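Local coordinates for protein chitin elicitor receptor kinase 1 (Arabidopsis thaliana, PDB 4EBY) that probably senses fungal chitin oligomers through its LysM-containing ectodomain, dimerising on chitin to activate a plant immune receptor kinase, at residues T18-I23 and D40-Y45; N110-P113 and I117-S120; Y146-E151 and S155-S160; S161-D166 and G193-F198. One frame throughout, in Å; residues are numbered along the deposited sequence.

Interaction 1: T18-I23 and D40-Y45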
loop_
_atom_site.group_PDB
_atom_site.type_symbol
_atom_site.label_atom_id
_atom_site.label_comp_id
_atom_site.label_asym_id
_atom_site.label_seq_id
_atom_site.Cartn_x
_atom_site.Cartn_y
_atom_site.Cartn_z
ATOM N N THR A 18 -3.183 -6.915 14.281
ATOM C CA THR A 18 -2.651 -5.604 13.926
ATOM C C THR A 18 -3.526 -4.458 14.397
ATOM O O THR A 18 -4.733 -4.475 14.170
ATOM C CB THR A 18 -2.597 -5.496 12.402
ATOM O OG1 THR A 18 -1.800 -6.577 11.908
ATOM C CG2 THR A 18 -2.002 -4.165 11.973
ATOM N N THR A 19 -2.915 -3.475 15.059
ATOM C CA THR A 19 -3.633 -2.258 15.463
ATOM C C THR A 19 -3.371 -1.076 14.516
ATOM O O THR A 19 -2.434 -1.088 13.701
ATOM C CB THR A 19 -3.193 -1.795 16.840
ATOM O OG1 THR A 19 -1.789 -1.521 16.808
ATOM C CG2 THR A 19 -3.497 -2.858 17.900
ATOM N N LEU A 20 -4.178 -0.024 14.630
ATOM C CA LEU A 20 -3.978 1.127 13.754
ATOM C C LEU A 20 -2.632 1.810 14.060
ATOM O O LEU A 20 -1.951 2.315 13.164
ATOM C CB LEU A 20 -5.128 2.116 13.913
ATOM C CG LEU A 20 -5.121 3.233 12.873
ATOM C CD1 LEU A 20 -5.321 2.634 11.490
ATOM C CD2 LEU A 20 -6.228 4.251 13.224
ATOM N N SER A 21 -2.237 1.802 15.331
ATOM C CA SER A 21 -0.960 2.380 15.723
ATOM C C SER A 21 0.206 1.694 15.007
ATOM O O SER A 21 1.122 2.355 14.542
ATOM C CB SER A 21 -0.799 2.285 17.253
ATOM O OG SER A 21 0.417 2.862 17.651
ATOM N N VAL A 22 0.191 0.366 14.953
ATOM C CA VAL A 22 1.277 -0.354 14.279
ATOM C C VAL A 22 1.311 -0.047 12.780
ATOM O O VAL A 22 2.377 0.145 12.181
ATOM C CB VAL A 22 1.193 -1.875 14.530
ATOM C CG1 VAL A 22 2.148 -2.617 13.596
ATOM C CG2 VAL A 22 1.546 -2.180 15.977
ATOM N N ILE A 23 0.139 0.035 12.163
ATOM C CA ILE A 23 0.085 0.411 10.759
ATOM C C ILE A 23 0.684 1.792 10.558
ATOM O O ILE A 23 1.494 1.998 9.663
ATOM C CB ILE A 23 -1.355 0.393 10.245
ATOM C CG1 ILE A 23 -1.874 -1.049 10.276
ATOM C CG2 ILE A 23 -1.460 0.979 8.810
ATOM C CD1 ILE A 23 -3.376 -1.158 9.978
ATOM N N ASP A 40 -5.979 11.115 12.050
ATOM C CA ASP A 40 -6.868 11.655 11.015
ATOM C C ASP A 40 -6.410 11.431 9.567
ATOM O O ASP A 40 -7.235 11.148 8.695
ATOM C CB ASP A 40 -7.148 13.148 11.255
ATOM C CG ASP A 40 -8.029 13.397 12.468
ATOM O OD1 ASP A 40 -8.547 12.430 13.076
ATOM O OD2 ASP A 40 -8.228 14.581 12.799
ATOM N N PRO A 41 -5.104 11.561 9.284
ATOM C CA PRO A 41 -4.702 11.381 7.880
ATOM C C PRO A 41 -5.105 10.013 7.319
ATOM O O PRO A 41 -5.466 9.908 6.152
ATOM C CB PRO A 41 -3.170 11.524 7.934
ATOM C CG PRO A 41 -2.954 12.428 9.062
ATOM C CD PRO A 41 -3.978 12.016 10.118
ATOM N N ILE A 42 -5.038 8.982 8.152
ATOM C CA ILE A 42 -5.507 7.657 7.778
ATOM C C ILE A 42 -7.030 7.527 7.844
ATOM O O ILE A 42 -7.658 7.023 6.903
ATOM C CB ILE A 42 -4.854 6.583 8.667
ATOM C CG1 ILE A 42 -3.361 6.543 8.370
ATOM C CG2 ILE A 42 -5.464 5.220 8.382
ATOM C CD1 ILE A 42 -2.580 5.696 9.400
ATOM N N LEU A 43 -7.624 7.986 8.941
ATOM C CA LEU A 43 -9.056 7.806 9.135
ATOM C C LEU A 43 -9.892 8.462 8.033
ATOM O O LEU A 43 -10.971 7.975 7.706
ATOM C CB LEU A 43 -9.506 8.299 10.508
ATOM C CG LEU A 43 -8.933 7.464 11.669
ATOM C CD1 LEU A 43 -9.322 8.081 12.987
ATOM C CD2 LEU A 43 -9.440 6.021 11.577
ATOM N N ARG A 44 -9.400 9.563 7.474
ATOM C CA ARG A 44 -10.160 10.243 6.408
ATOM C C ARG A 44 -10.419 9.354 5.215
ATOM O O ARG A 44 -11.394 9.553 4.499
ATOM C CB ARG A 44 -9.408 11.465 5.907
ATOM C CG ARG A 44 -9.567 12.653 6.756
ATOM C CD ARG A 44 -8.774 13.775 6.150
ATOM N NE ARG A 44 -8.707 14.870 7.091
ATOM C CZ ARG A 44 -7.621 15.197 7.768
ATOM N NH1 ARG A 44 -6.484 14.532 7.579
ATOM N NH2 ARG A 44 -7.675 16.209 8.612
ATOM N N TYR A 45 -9.537 8.390 4.982
ATOM C CA TYR A 45 -9.690 7.465 3.864
ATOM C C TYR A 45 -10.410 6.178 4.251
ATOM O O TYR A 45 -10.544 5.276 3.432
ATOM C CB TYR A 45 -8.318 7.147 3.243
ATOM C CG TYR A 45 -7.719 8.340 2.532
ATOM C CD1 TYR A 45 -8.085 8.656 1.203
ATOM C CD2 TYR A 45 -6.841 9.179 3.189
ATOM C CE1 TYR A 45 -7.541 9.766 0.578
ATOM C CE2 TYR A 45 -6.293 10.285 2.571
ATOM C CZ TYR A 45 -6.653 10.574 1.265
ATOM O OH TYR A 45 -6.103 11.692 0.685
#

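Interaction 2: N110-P113 and I117-S120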
loop_
_atom_site.group_PDB
_atom_site.type_symbol
_atom_site.label_atom_id
_atom_site.label_comp_id
_atom_site.label_asym_id
_atom_site.label_seq_id
_atom_site.Cartn_x
_atom_site.Cartn_y
_atom_site.Cartn_z
ATOM N N ASN A 110 18.822 -3.721 1.565
ATOM C CA ASN A 110 19.347 -3.585 2.937
ATOM C C ASN A 110 20.590 -4.444 3.074
ATOM O O ASN A 110 20.688 -5.481 2.416
ATOM C CB ASN A 110 18.289 -3.995 3.962
ATOM C CG ASN A 110 17.115 -3.052 3.965
ATOM O OD1 ASN A 110 16.045 -3.347 3.396
ATOM N ND2 ASN A 110 17.314 -1.894 4.554
ATOM N N PRO A 111 21.555 -4.014 3.919
ATOM C CA PRO A 111 22.860 -4.685 3.948
ATOM C C PRO A 111 22.958 -5.839 4.944
ATOM O O PRO A 111 23.977 -6.539 4.965
ATOM C CB PRO A 111 23.817 -3.561 4.355
ATOM C CG PRO A 111 22.969 -2.716 5.297
ATOM C CD PRO A 111 21.595 -2.711 4.608
ATOM N N PHE A 112 21.924 -6.041 5.754
ATOM C CA PHE A 112 21.996 -7.078 6.772
ATOM C C PHE A 112 21.775 -8.439 6.135
ATOM O O PHE A 112 20.813 -8.631 5.397
ATOM C CB PHE A 112 20.949 -6.806 7.865
ATOM C CG PHE A 112 20.903 -5.366 8.290
ATOM C CD1 PHE A 112 21.843 -4.853 9.181
ATOM C CD2 PHE A 112 19.934 -4.523 7.770
ATOM C CE1 PHE A 112 21.819 -3.508 9.554
ATOM C CE2 PHE A 112 19.892 -3.181 8.132
ATOM C CZ PHE A 112 20.841 -2.676 9.019
ATOM N N PRO A 113 22.694 -9.378 6.376
ATOM C CA PRO A 113 22.443 -10.746 5.920
ATOM C C PRO A 113 21.107 -11.212 6.482
ATOM O O PRO A 113 20.712 -10.794 7.570
ATOM C CB PRO A 113 23.592 -11.541 6.553
ATOM C CG PRO A 113 24.695 -10.545 6.720
ATOM C CD PRO A 113 23.992 -9.247 7.066
ATOM N N ILE A 117 19.919 -9.824 11.300
ATOM C CA ILE A 117 19.289 -8.515 11.322
ATOM C C ILE A 117 19.092 -8.088 12.773
ATOM O O ILE A 117 18.149 -8.527 13.440
ATOM C CB ILE A 117 17.918 -8.504 10.623
ATOM C CG1 ILE A 117 17.971 -9.268 9.291
ATOM C CG2 ILE A 117 17.475 -7.069 10.394
ATOM C CD1 ILE A 117 16.609 -9.362 8.603
ATOM N N PRO A 118 19.973 -7.216 13.268
ATOM C CA PRO A 118 19.980 -6.949 14.712
ATOM C C PRO A 118 18.856 -6.039 15.206
ATOM O O PRO A 118 18.334 -5.202 14.487
ATOM C CB PRO A 118 21.350 -6.292 14.928
ATOM C CG PRO A 118 21.627 -5.614 13.636
ATOM C CD PRO A 118 21.072 -6.522 12.574
ATOM N N LEU A 119 18.489 -6.217 16.474
ATOM C CA LEU A 119 17.540 -5.338 17.126
ATOM C C LEU A 119 17.937 -3.878 16.901
ATOM O O LEU A 119 19.110 -3.504 17.084
ATOM C CB LEU A 119 17.547 -5.647 18.629
ATOM C CG LEU A 119 16.240 -5.465 19.392
ATOM C CD1 LEU A 119 15.260 -6.533 18.946
ATOM C CD2 LEU A 119 16.512 -5.582 20.903
ATOM N N SER A 120 16.965 -3.093 16.466
ATOM C CA SER A 120 17.110 -1.654 16.237
ATOM C C SER A 120 17.874 -1.252 14.974
ATOM O O SER A 120 18.111 -0.067 14.748
ATOM C CB SER A 120 17.653 -0.945 17.477
ATOM O OG SER A 120 16.619 -0.862 18.456
#

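Interaction 3: Y146-E151 and S155-S160. With NAG (2-acetamido-2-deoxy-beta-D-glucopyranose), chain C.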
loop_
_atom_site.group_PDB
_atom_site.type_symbol
_atom_site.label_atom_id
_atom_site.label_comp_id
_atom_site.label_asym_id
_atom_site.label_seq_id
_atom_site.Cartn_x
_atom_site.Cartn_y
_atom_site.Cartn_z
ATOM N N TYR A 146 -2.568 -2.449 -4.046
ATOM C CA TYR A 146 -3.491 -3.420 -3.482
ATOM C C TYR A 146 -2.912 -4.822 -3.580
ATOM O O TYR A 146 -2.877 -5.412 -4.649
ATOM C CB TYR A 146 -4.829 -3.320 -4.255
ATOM C CG TYR A 146 -5.959 -4.175 -3.722
ATOM C CD1 TYR A 146 -6.971 -3.614 -2.957
ATOM C CD2 TYR A 146 -6.039 -5.533 -4.024
ATOM C CE1 TYR A 146 -8.028 -4.375 -2.486
ATOM C CE2 TYR A 146 -7.098 -6.310 -3.546
ATOM C CZ TYR A 146 -8.084 -5.713 -2.775
ATOM O OH TYR A 146 -9.152 -6.440 -2.294
ATOM N N PRO A 147 -2.404 -5.366 -2.467
ATOM C CA PRO A 147 -1.909 -6.748 -2.526
ATOM C C PRO A 147 -3.077 -7.743 -2.613
ATOM O O PRO A 147 -4.007 -7.711 -1.793
ATOM C CB PRO A 147 -1.140 -6.901 -1.192
ATOM C CG PRO A 147 -0.855 -5.466 -0.752
ATOM C CD PRO A 147 -2.089 -4.713 -1.180
ATOM N N LEU A 148 -3.024 -8.605 -3.627
ATOM C CA LEU A 148 -4.077 -9.589 -3.878
ATOM C C LEU A 148 -4.090 -10.693 -2.835
ATOM O O LEU A 148 -3.036 -11.163 -2.402
ATOM C CB LEU A 148 -3.891 -10.221 -5.258
ATOM C CG LEU A 148 -4.136 -9.316 -6.466
ATOM C CD1 LEU A 148 -3.775 -10.058 -7.763
ATOM C CD2 LEU A 148 -5.589 -8.822 -6.508
ATOM N N ARG A 149 -5.298 -11.100 -2.453
ATOM C CA ARG A 149 -5.492 -12.244 -1.562
ATOM C C ARG A 149 -6.348 -13.293 -2.250
ATOM O O ARG A 149 -7.020 -12.997 -3.236
ATOM C CB ARG A 149 -6.145 -11.792 -0.266
ATOM C CG ARG A 149 -5.172 -11.007 0.612
ATOM C CD ARG A 149 -5.788 -10.606 1.943
ATOM N NE ARG A 149 -6.415 -11.765 2.552
ATOM C CZ ARG A 149 -5.771 -12.663 3.284
ATOM N NH1 ARG A 149 -4.481 -12.510 3.554
ATOM N NH2 ARG A 149 -6.429 -13.712 3.759
ATOM N N PRO A 150 -6.321 -14.530 -1.733
ATOM C CA PRO A 150 -7.024 -15.629 -2.409
ATOM C C PRO A 150 -8.517 -15.369 -2.610
ATOM O O PRO A 150 -9.098 -15.897 -3.567
ATOM C CB PRO A 150 -6.789 -16.814 -1.466
ATOM C CG PRO A 150 -5.471 -16.512 -0.839
ATOM C CD PRO A 150 -5.502 -15.017 -0.607
ATOM N N GLU A 151 -9.124 -14.558 -1.752
ATOM C CA GLU A 151 -10.546 -14.288 -1.859
ATOM C C GLU A 151 -10.884 -13.225 -2.909
ATOM O O GLU A 151 -12.044 -13.071 -3.281
ATOM C CB GLU A 151 -11.148 -13.921 -0.494
ATOM C CG GLU A 151 -10.662 -12.604 0.099
ATOM C CD GLU A 151 -9.418 -12.744 0.961
ATOM O OE1 GLU A 151 -8.748 -13.801 0.923
ATOM O OE2 GLU A 151 -9.108 -11.776 1.684
ATOM N N SER A 155 -13.814 -9.463 -10.766
ATOM C CA SER A 155 -15.192 -9.027 -10.525
ATOM C C SER A 155 -15.410 -8.475 -9.116
ATOM O O SER A 155 -16.081 -7.457 -8.952
ATOM C CB SER A 155 -16.204 -10.141 -10.837
ATOM O OG SER A 155 -15.785 -11.380 -10.297
ATOM N N SER A 156 -14.840 -9.115 -8.095
ATOM C CA SER A 156 -15.026 -8.622 -6.725
ATOM C C SER A 156 -14.341 -7.280 -6.481
ATOM O O SER A 156 -14.874 -6.429 -5.780
ATOM C CB SER A 156 -14.577 -9.645 -5.677
ATOM O OG SER A 156 -13.166 -9.731 -5.596
ATOM N N ILE A 157 -13.161 -7.084 -7.063
ATOM C CA ILE A 157 -12.473 -5.803 -6.912
ATOM C C ILE A 157 -13.174 -4.711 -7.726
ATOM O O ILE A 157 -13.257 -3.564 -7.302
ATOM C CB ILE A 157 -10.971 -5.911 -7.270
ATOM C CG1 ILE A 157 -10.246 -6.753 -6.212
ATOM C CG2 ILE A 157 -10.330 -4.511 -7.326
ATOM C CD1 ILE A 157 -8.867 -7.237 -6.630
ATOM N N ALA A 158 -13.693 -5.076 -8.893
ATOM C CA ALA A 158 -14.446 -4.128 -9.708
ATOM C C ALA A 158 -15.673 -3.645 -8.941
ATOM O O ALA A 158 -15.990 -2.456 -8.938
ATOM C CB ALA A 158 -14.865 -4.770 -11.007
ATOM N N ARG A 159 -16.359 -4.585 -8.297
ATOM C CA ARG A 159 -17.575 -4.288 -7.545
ATOM C C ARG A 159 -17.292 -3.389 -6.348
ATOM O O ARG A 159 -18.001 -2.409 -6.109
ATOM C CB ARG A 159 -18.240 -5.590 -7.090
ATOM C CG ARG A 159 -19.493 -5.405 -6.252
ATOM C CD ARG A 159 -20.073 -6.750 -5.835
ATOM N NE ARG A 159 -19.028 -7.682 -5.416
ATOM C CZ ARG A 159 -19.246 -8.799 -4.729
ATOM N NH1 ARG A 159 -20.480 -9.130 -4.367
ATOM N NH2 ARG A 159 -18.229 -9.584 -4.395
ATOM N N SER A 160 -16.243 -3.717 -5.604
ATOM C CA SER A 160 -15.892 -2.983 -4.393
ATOM C C SER A 160 -15.222 -1.634 -4.668
ATOM O O SER A 160 -15.359 -0.703 -3.881
ATOM C CB SER A 160 -15.000 -3.835 -3.492
ATOM O OG SER A 160 -13.699 -3.966 -4.042
HETATM C C1 NAG C . 0.906 -12.099 2.636
HETATM C C2 NAG C . -0.316 -12.272 3.548
HETATM C C3 NAG C . -0.260 -13.618 4.280
HETATM C C4 NAG C . 0.060 -14.781 3.348
HETATM C C5 NAG C . 1.209 -14.423 2.408
HETATM C C6 NAG C . 1.467 -15.511 1.368
HETATM C C7 NAG C . -1.423 -10.452 4.768
HETATM C C8 NAG C . -1.366 -9.469 5.916
HETATM N N2 NAG C . -0.344 -11.206 4.525
HETATM O O3 NAG C . -1.473 -13.874 4.971
HETATM O O4 NAG C . 0.439 -15.900 4.126
HETATM O O5 NAG C . 0.928 -13.207 1.740
HETATM O O6 NAG C . 0.305 -15.667 0.577
HETATM O O7 NAG C . -2.444 -10.529 4.085
#

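Interaction 4: S161-D166 and G193-F198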
loop_
_atom_site.group_PDB
_atom_site.type_symbol
_atom_site.label_atom_id
_atom_site.label_comp_id
_atom_site.label_asym_id
_atom_site.label_seq_id
_atom_site.Cartn_x
_atom_site.Cartn_y
_atom_site.Cartn_z
ATOM N N SER A 161 -14.498 -1.525 -5.781
ATOM C CA SER A 161 -13.805 -0.281 -6.106
ATOM C C SER A 161 -14.716 0.708 -6.832
ATOM O O SER A 161 -14.495 1.913 -6.782
ATOM C CB SER A 161 -12.581 -0.566 -6.977
ATOM O OG SER A 161 -12.993 -1.007 -8.264
ATOM N N GLY A 162 -15.726 0.196 -7.521
ATOM C CA GLY A 162 -16.596 1.039 -8.322
ATOM C C GLY A 162 -15.953 1.419 -9.645
ATOM O O GLY A 162 -16.361 2.388 -10.292
ATOM N N VAL A 163 -14.939 0.651 -10.038
ATOM C CA VAL A 163 -14.241 0.847 -11.304
ATOM C C VAL A 163 -14.525 -0.361 -12.193
ATOM O O VAL A 163 -14.568 -1.488 -11.704
ATOM C CB VAL A 163 -12.703 0.974 -11.070
ATOM C CG1 VAL A 163 -11.959 1.084 -12.394
ATOM C CG2 VAL A 163 -12.394 2.183 -10.207
ATOM N N SER A 164 -14.726 -0.137 -13.488
ATOM C CA SER A 164 -15.055 -1.237 -14.389
ATOM C C SER A 164 -13.914 -2.246 -14.474
ATOM O O SER A 164 -12.746 -1.888 -14.350
ATOM C CB SER A 164 -15.416 -0.732 -15.787
ATOM O OG SER A 164 -14.262 -0.480 -16.570
ATOM N N ALA A 165 -14.269 -3.510 -14.682
ATOM C CA ALA A 165 -13.280 -4.578 -14.823
ATOM C C ALA A 165 -12.302 -4.353 -15.977
ATOM O O ALA A 165 -11.122 -4.670 -15.856
ATOM C CB ALA A 165 -13.969 -5.928 -14.980
ATOM N N ASP A 166 -12.780 -3.823 -17.099
ATOM C CA ASP A 166 -11.889 -3.589 -18.239
ATOM C C ASP A 166 -10.845 -2.524 -17.917
ATOM O O ASP A 166 -9.684 -2.660 -18.301
ATOM C CB ASP A 166 -12.669 -3.214 -19.515
ATOM C CG ASP A 166 -11.752 -2.903 -20.694
ATOM O OD1 ASP A 166 -11.050 -3.828 -21.168
ATOM O OD2 ASP A 166 -11.719 -1.735 -21.142
ATOM N N GLY A 193 -15.072 10.680 -1.255
ATOM C CA GLY A 193 -15.596 9.661 -2.146
ATOM C C GLY A 193 -15.517 9.945 -3.635
ATOM O O GLY A 193 -16.003 9.151 -4.426
ATOM N N ALA A 194 -14.903 11.059 -4.029
ATOM C CA ALA A 194 -14.718 11.354 -5.450
ATOM C C ALA A 194 -13.390 10.778 -5.937
ATOM O O ALA A 194 -12.426 10.718 -5.178
ATOM C CB ALA A 194 -14.738 12.848 -5.679
ATOM N N PHE A 195 -13.335 10.376 -7.203
ATOM C CA PHE A 195 -12.069 9.952 -7.796
ATOM C C PHE A 195 -11.313 11.186 -8.285
ATOM O O PHE A 195 -11.796 11.900 -9.173
ATOM C CB PHE A 195 -12.312 9.036 -9.011
ATOM C CG PHE A 195 -12.841 7.661 -8.663
ATOM C CD1 PHE A 195 -12.005 6.686 -8.139
ATOM C CD2 PHE A 195 -14.166 7.334 -8.895
ATOM C CE1 PHE A 195 -12.483 5.428 -7.826
ATOM C CE2 PHE A 195 -14.647 6.070 -8.596
ATOM C CZ PHE A 195 -13.807 5.119 -8.061
ATOM N N PRO A 196 -10.121 11.443 -7.728
ATOM C CA PRO A 196 -9.278 12.481 -8.324
ATOM C C PRO A 196 -8.919 12.084 -9.747
ATOM O O PRO A 196 -8.620 10.917 -9.986
ATOM C CB PRO A 196 -8.024 12.464 -7.439
ATOM C CG PRO A 196 -8.489 11.915 -6.125
ATOM C CD PRO A 196 -9.518 10.871 -6.510
ATOM N N PRO A 197 -8.977 13.034 -10.693
ATOM C CA PRO A 197 -8.680 12.710 -12.095
ATOM C C PRO A 197 -7.175 12.634 -12.352
ATOM O O PRO A 197 -6.376 12.996 -11.480
ATOM C CB PRO A 197 -9.304 13.885 -12.857
ATOM C CG PRO A 197 -9.205 15.028 -11.899
ATOM C CD PRO A 197 -9.432 14.427 -10.525
ATOM N N PHE A 198 -6.796 12.144 -13.533
ATOM C CA PHE A 198 -5.398 12.088 -13.915
ATOM C C PHE A 198 -4.848 13.499 -14.063
ATOM O O PHE A 198 -5.546 14.394 -14.541
ATOM C CB PHE A 198 -5.253 11.338 -15.248
ATOM C CG PHE A 198 -3.831 11.157 -15.686
ATOM C CD1 PHE A 198 -3.021 10.230 -15.060
ATOM C CD2 PHE A 198 -3.297 11.929 -16.707
ATOM C CE1 PHE A 198 -1.706 10.057 -15.452
ATOM C CE2 PHE A 198 -1.978 11.760 -17.103
ATOM C CZ PHE A 198 -1.185 10.824 -16.471
#

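Interaction 1: T18-I23 and D40-Y45
Two helices, 20-26 and 40-43, meet here in the N-terminal, LysM-like part of the ectodomain, and the contact between segments 18-23 and 40-45 is purely apolar. Leu20 carries it from the first helix by dividing its two methyls between two partners: CD1 meets CG2 of Ile42 at 4.0 Å, while CD2 reaches CD2 of Leu43, also at 4.0 Å. Chi1 of -170° sets CG of Leu20 anti to the backbone N and directs the side chain at the second helix; the branch at CG then parts the two methyls. Ile42 answers with its short branch, and the two side chains run alongside in opposite senses; Leu43 instead comes in obliquely and adds the end of its chain. The backbones stay well apart, with 9.0 Å between the CA atoms of Leu20 and Ile42, so side chains alone bridge the gap. Thr19 stands at the N-cap of the first helix, where its OG1 takes a weak bond from Val22 N at 3.3 Å; the cap therefore lies immediately before the residue that makes the contact. Among the surrounding elements, Phe39 and Lys52 also pack on Leu20. Ile23, one turn further on, rests on Val61 and Val63, and Ile42 shares Val61 with it, which seats both helices on strand 60-70, while Tyr12 of strand 8-13 also touches Ile23.

Interaction 2: N110-P113 and I117-S120
Phe112 and Pro118 set their side chains at about a right angle, and the nearest atoms are CD1 of the ring and CD of the proline, 3.9 Å apart. The approach to the aromatic plane is oblique, neither a stack on the ring nor a clean edge contact. CG2 of Ile117 comes to the ring in the same slanting way, so Phe112 is met by two consecutive residues of segment 117-120. One face of the ring is occupied from within its own segment: CG of Pro111 sits 4.1 Å above the plane, over the ring centre, which probably helps to hold the phenyl group in its orientation.

Ile117 meets the base of the phenylalanine side chain instead, its CG1 lying 4.1 Å from CB of Phe112. With chi1 at -44°, CG1 is placed beside the isoleucine's own backbone N, and this also carries it to the following residue of segment 110-113, where the carbonyl O of Pro113 is 3.6 Å away. That approach is a van der Waals contact, and no hydrogen bond joins the two segments. The separation of 5.5 Å between the CA atoms of Phe112 and Ile117 shows how closely the chain returns on itself after four intervening residues.

The loop joins helix 103-109 to strand 122-128 at the surface of the second LysM domain. Leu123 of that strand lies against Phe112, and Ala121 touches it just before the strand begins. Tyr89 of helix 89-96 packs on Ile117 and hydrogen-bonds through its OH to the carbonyl O of Phe112, while Val83 also touches Ile117.

Interaction 3: Y146-E151 and S155-S160
The guanidinium of Arg149 is gripped at two of its nitrogens: NE donates to OE2 of Glu151 at 2.8 Å, a salt bridge, and NH1 donates to O7 of the bound N-acetylglucosamine at 2.9 Å. The Glu151 bond is nearly straight (161°) and lies only 2° out of the guanidinium plane, meeting the carboxylate oxygen on its syn side. The sugar bond is more bent, at 131°. The arginine chain bends at chi3. The salt bridge would be expected to steady the guanidinium that reaches the acetamido carbonyl.

Helix 154-161 is met by other side chains of segment 146-151, through apolar atoms. CD1 of Ile157 is the shared tip, 3.6 Å from CD2 of Leu148 and 3.7 Å from CE2 of Tyr146. Leu148 crosses the isoleucine at about a right angle, whereas Tyr146 comes from the opposite direction and its ring is approached obliquely. The phenol OH of Tyr146 is bonded to Asp152, whose other carboxylate oxygen takes the backbone N of Arg149; this one side chain thus ties the strand end to the loop carrying the arginine. Beyond Ile157, Val186 and Leu168 continue the apolar packing.

The sugar is also held by Glu15 and the carbonyl O of Ile94, while Tyr13 makes a cation-pi contact with Arg149. Arg149 thus brings the loop after strand 143-147 into a glycan pocket, while Ile157 joins that strand to the first helix of the beta-alpha-alpha-beta LysM fold.

Interaction 4: S161-D166 and G193-F198
Chi1 of -71° places CG of Phe195 beside its backbone N and extends the ring to the turn at 161-163, while chi1 of 176° in Val163 sends CG1 anti to the backbone N and leaves CG2 as the branch that meets the phenylalanine. CG2 lies 3.9 Å from CZ of Phe195, and the two side chains cross at a slant, the methyl approaching the ring obliquely. The same CZ is 3.5 Å from the carbonyl O of Ser161. This oxygen sits at the ring edge, in its plane, where it faces the C-H rim instead of the pi cloud. Such an approach is electrostatically reasonable, though no hydrogen bond crosses between the segments.

The turn is shaped by Ser161, whose OG accepts from the backbone N of Val163 at 3.1 Å with an angle of 147°, an ST turn. That OG also bonds to the carbonyl O of Ile157, linking the turn back to the preceding helix. Gly162 leaves helical geometry with a positive phi. Ser164 then takes the N-cap position of helix 165-171, its OG bonding to Ile167 N.

Phe195 also meets Phe140 edge to face and touches Pro187 at the end of strand 183-187. The contact thus sets the C-terminal loop against the connection between helices 154-161 and 165-171, the helix pair of the LysM beta-alpha-alpha-beta fold.

Along the chain the four contacts follow in series, with none nested or crossing. Interaction 1 joins segments 18-23 and 40-45 across 16 residues, drawing helices 20-26 and 40-43 together; interaction 2 closes a short loop, with three residues between its segments, ahead of strand 122-128. Interaction 3 spans a similarly short gap between strand 143-147 and helix 154-161, and interaction 4 brings the C-terminal tail back over 26 residues to the link between helices 154-161 and 165-171. Interactions 3 and 4 touch directly, CB of Ala158 lying 3.4 Å from the carbonyl O of Val163. Interaction 2 lies across the chain's centre from both, its centre about 34 Å from that of interaction 3 and about 40 Å from that of interaction 4.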